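Local coordinates for quinone oxidoreductase (Coxiella burnetii, PDB 3TQH), which probably reduces quinones with NADPH and belongs to the zeta-crystallin-like branch of the medium-chain dehydrogenase/reductase superfamily, at residues E299-T302 with A303-L307; I253-A256 with K257-H260. One frame throughout, in Å; residues are numbered along the deposited sequence.

Contact 1: E299-T302 with A303-L307; sequences EAVT and AHELL
Backbone hydrogen bonds join Glu-299, Ala-300, Val-301 and Thr-302 to the residues four places on, an example of how the first two turns of a helix are built. His-304 N donates to Ala-300 O (2.9 Å), and in the same way Ala-303 N bonds to Glu-299 O, Glu-305 N to Val-301 O and Leu-306 N to Thr-302 O. Glu-299 stands at the N-cap. Its carbonyl belongs to this series, but its carboxylate turns back to a salt bridge with Arg-293 and a hydrogen bond with the backbone N of Gln-296.

These turns open helix 300-308, the connection of a beta-alpha-beta unit between the parallel strands 291-295 and 315-319. Its buried side includes Ala-300, which lies on Leu-21 and Phe-318, Ala-303, which lies on Leu-45, His-304, and Leu-307, which packs on Tyr-50 and Leu-316. The Ala-303 methyl also sits 3.4 Å (CB) from Ala-300 O.

Between the two segments, side chain meets side chain only at Val-301 and Glu-305, one turn apart. With CG1 of Val-301 anti to its backbone N (chi1 169°), this branch comes up to one carboxylate oxygen, 3.3 Å from Glu-305 OE2, the two side chains crossing at a slant. The glutamate reaches it as a chain extended beyond CG, whose CG lies 3.2 Å from Val-301 O.

The polar contacts of the His-304 ring lead away from the turn: ND1 is hydrogen-bonded to Arg-53 and NE2 to Tyr-108 OH, so both nitrogens are held and the rotation of this buried ring is fixed. Further along, the exposed Leu-306 has CB 3.7 Å from Thr-302 O, and its side chain comes within about 4 Å of that of Val-312, an NADPH-binding residue.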
# COMPACT_ATOMS: atom_id res chain seq x y z
N GLU A 299 -13.56 0.93 -15.48
CA GLU A 299 -12.84 2.20 -15.51
C GLU A 299 -11.36 2.05 -15.16
O GLU A 299 -10.72 3.01 -14.72
CB GLU A 299 -13.48 3.17 -14.51
CG GLU A 299 -14.97 3.39 -14.66
CD GLU A 299 -15.51 4.28 -13.55
OE1 GLU A 299 -15.63 5.50 -13.77
OE2 GLU A 299 -15.79 3.77 -12.44
N ALA A 300 -10.80 0.85 -15.34
CA ALA A 300 -9.43 0.57 -14.92
C ALA A 300 -8.39 1.50 -15.57
O ALA A 300 -7.48 1.97 -14.90
CB ALA A 300 -9.07 -0.89 -15.17
N VAL A 301 -8.53 1.74 -16.87
CA VAL A 301 -7.59 2.60 -17.59
C VAL A 301 -7.53 3.98 -16.94
O VAL A 301 -6.45 4.46 -16.57
CB VAL A 301 -7.95 2.73 -19.09
CG1 VAL A 301 -7.13 3.83 -19.76
CG2 VAL A 301 -7.74 1.39 -19.81
N THR A 302 -8.69 4.61 -16.78
CA THR A 302 -8.83 5.89 -16.11
C THR A 302 -8.19 5.88 -14.73
O THR A 302 -7.43 6.79 -14.38
CB THR A 302 -10.32 6.26 -15.97
OG1 THR A 302 -10.94 6.20 -17.25
CG2 THR A 302 -10.48 7.66 -15.41
N ALA A 303 -8.51 4.85 -13.95
CA ALA A 303 -8.00 4.68 -12.59
C ALA A 303 -6.48 4.64 -12.55
O ALA A 303 -5.85 5.28 -11.70
CB ALA A 303 -8.57 3.40 -11.97
N HIS A 304 -5.89 3.88 -13.46
CA HIS A 304 -4.44 3.77 -13.56
C HIS A 304 -3.76 5.07 -14.01
O HIS A 304 -2.67 5.39 -13.53
CB HIS A 304 -4.04 2.59 -14.46
CG HIS A 304 -3.62 1.38 -13.69
ND1 HIS A 304 -2.50 0.64 -14.00
CD2 HIS A 304 -4.16 0.79 -12.60
CE1 HIS A 304 -2.37 -0.35 -13.14
NE2 HIS A 304 -3.37 -0.28 -12.28
N GLU A 305 -4.40 5.81 -14.91
CA GLU A 305 -3.92 7.13 -15.32
C GLU A 305 -3.86 8.09 -14.12
O GLU A 305 -2.90 8.83 -13.96
CB GLU A 305 -4.81 7.74 -16.41
CG GLU A 305 -4.82 7.01 -17.75
CD GLU A 305 -5.86 7.57 -18.72
OE1 GLU A 305 -6.48 8.61 -18.41
OE2 GLU A 305 -6.05 6.97 -19.80
N LEU A 306 -4.91 8.06 -13.29
CA LEU A 306 -4.97 8.91 -12.11
C LEU A 306 -3.90 8.50 -11.10
O LEU A 306 -3.15 9.34 -10.61
CB LEU A 306 -6.36 8.84 -11.46
CG LEU A 306 -6.63 9.79 -10.28
CD1 LEU A 306 -6.39 11.25 -10.67
CD2 LEU A 306 -8.05 9.59 -9.73
N LEU A 307 -3.81 7.21 -10.83
CA LEU A 307 -2.81 6.67 -9.90
C LEU A 307 -1.37 7.01 -10.31
O LEU A 307 -0.54 7.35 -9.45
CB LEU A 307 -2.98 5.15 -9.79
CG LEU A 307 -2.22 4.43 -8.66
CD1 LEU A 307 -2.80 4.81 -7.30
CD2 LEU A 307 -2.25 2.91 -8.88

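Contact 2: I253-A256 with K257-H260; sequences IEVA and KQKH
The C-terminal turn of helix 249-258 ends in a Schellman motif, and the helix itself is the crossover of a beta-alpha-beta unit, joining strands 239-243 and 262-264 at one edge of the Rossmann-type parallel sheet. Up to the end, the backbone is plain helix: Lys-257 N donates to Ile-253 O (2.9 Å), and Gln-258 N and Lys-259 N do the same to Glu-254 O and Val-255 O. His-260 then leaves the helix with positive phi (61°), its N bonded to Lys-257 O.

One side of the helix faces the protein. Ala-256 and Ile-253 pack on Ala-263 of the following strand, while Val-255, Ala-256 and Lys-259 meet Ile-232. Lys-259 NZ is also in a long, weak ion pair with Asp-233.

The exposed side is shared by three polar chains. Glu-254 has CG anti to its backbone N and bends at chi2 (57°), which carries the carboxylate forward along the helix, where it crosses both Lys-257 and Gln-258 at a slant. Its OE1 meets the aliphatic part of the lysine, 3.6 Å from Lys-257 CD, but stays 4.4 Å from Lys-257 NZ, beyond a salt bridge, so any attraction is probably modest. Gln-258 runs extended beyond CG, with its amide plane turned 52° from that carboxylate. Glu-254 OE2 lies 3.6 Å from Gln-258 NE2, and on the other branch of the amide Gln-258 OE1 packs 3.7 Å from Val-255 CA.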
# COMPACT_ATOMS: atom_id res chain seq x y z
N ILE A 253 20.42 3.27 0.83
CA ILE A 253 21.13 2.65 1.95
C ILE A 253 22.64 2.86 1.83
O ILE A 253 23.31 3.13 2.83
CB ILE A 253 20.83 1.13 2.03
CG1 ILE A 253 19.37 0.88 2.43
CG2 ILE A 253 21.75 0.44 3.03
CD1 ILE A 253 18.89 -0.51 2.08
N GLU A 254 23.16 2.75 0.61
CA GLU A 254 24.59 2.97 0.37
C GLU A 254 25.01 4.40 0.69
O GLU A 254 26.00 4.61 1.39
CB GLU A 254 24.96 2.59 -1.08
CG GLU A 254 26.41 2.87 -1.48
CD GLU A 254 27.45 2.19 -0.60
OE1 GLU A 254 27.09 1.28 0.18
OE2 GLU A 254 28.65 2.57 -0.69
N VAL A 255 24.25 5.39 0.22
CA VAL A 255 24.59 6.79 0.51
C VAL A 255 24.48 7.06 2.01
O VAL A 255 25.30 7.78 2.57
CB VAL A 255 23.73 7.80 -0.28
CG1 VAL A 255 24.03 9.24 0.17
CG2 VAL A 255 24.00 7.66 -1.77
N ALA A 256 23.49 6.46 2.67
CA ALA A 256 23.36 6.57 4.12
C ALA A 256 24.61 6.02 4.81
O ALA A 256 25.19 6.68 5.68
CB ALA A 256 22.12 5.84 4.60
N LYS A 257 25.03 4.82 4.41
CA LYS A 257 26.25 4.20 4.95
C LYS A 257 27.45 5.13 4.81
O LYS A 257 28.26 5.24 5.73
CB LYS A 257 26.53 2.86 4.25
CG LYS A 257 27.83 2.15 4.69
CD LYS A 257 28.40 1.31 3.54
CE LYS A 257 29.68 0.60 3.95
NZ LYS A 257 30.09 -0.46 2.96
N GLN A 258 27.56 5.80 3.67
CA GLN A 258 28.67 6.72 3.41
C GLN A 258 28.58 7.97 4.29
O GLN A 258 29.60 8.53 4.68
CB GLN A 258 28.73 7.11 1.93
CG GLN A 258 29.18 5.96 1.02
CD GLN A 258 29.00 6.27 -0.46
OE1 GLN A 258 28.00 6.86 -0.88
NE2 GLN A 258 29.97 5.87 -1.27
N LYS A 259 27.36 8.38 4.63
CA LYS A 259 27.14 9.47 5.59
C LYS A 259 27.16 8.96 7.03
O LYS A 259 26.90 9.72 7.96
CB LYS A 259 25.81 10.17 5.33
CG LYS A 259 25.61 10.70 3.91
CD LYS A 259 26.13 12.12 3.71
CE LYS A 259 25.46 12.78 2.50
NZ LYS A 259 26.17 14.02 2.07
N HIS A 260 27.46 7.66 7.22
CA HIS A 260 27.54 7.02 8.53
C HIS A 260 26.20 7.09 9.27
O HIS A 260 26.15 7.33 10.47
CB HIS A 260 28.68 7.62 9.36
CG HIS A 260 30.04 7.36 8.78
ND1 HIS A 260 31.18 7.29 9.55
CD2 HIS A 260 30.43 7.12 7.51
CE1 HIS A 260 32.22 7.04 8.77
NE2 HIS A 260 31.79 6.94 7.53

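Contact 2 comes first along the chain, in helix 249-258, and contact 1 follows in helix 300-308; their centres lie about 37 Å apart and their nearest atoms about 24 Å, so the two do not touch. Each helix connects neighbouring parallel strands, but in different sheets: 253-260 flanks the edge of the six-stranded nucleotide-binding sheet, whereas 299-307 packs against the mixed sheet through strand 315-319. Contact 1 displays a helix start and contact 2 a helix end. Neither contact reaches the bound NADPH, about 9 Å from the side chain of Leu-306 and about 11 Å from that of Ile-253; each helix is part of one of the two sheet regions flanking it.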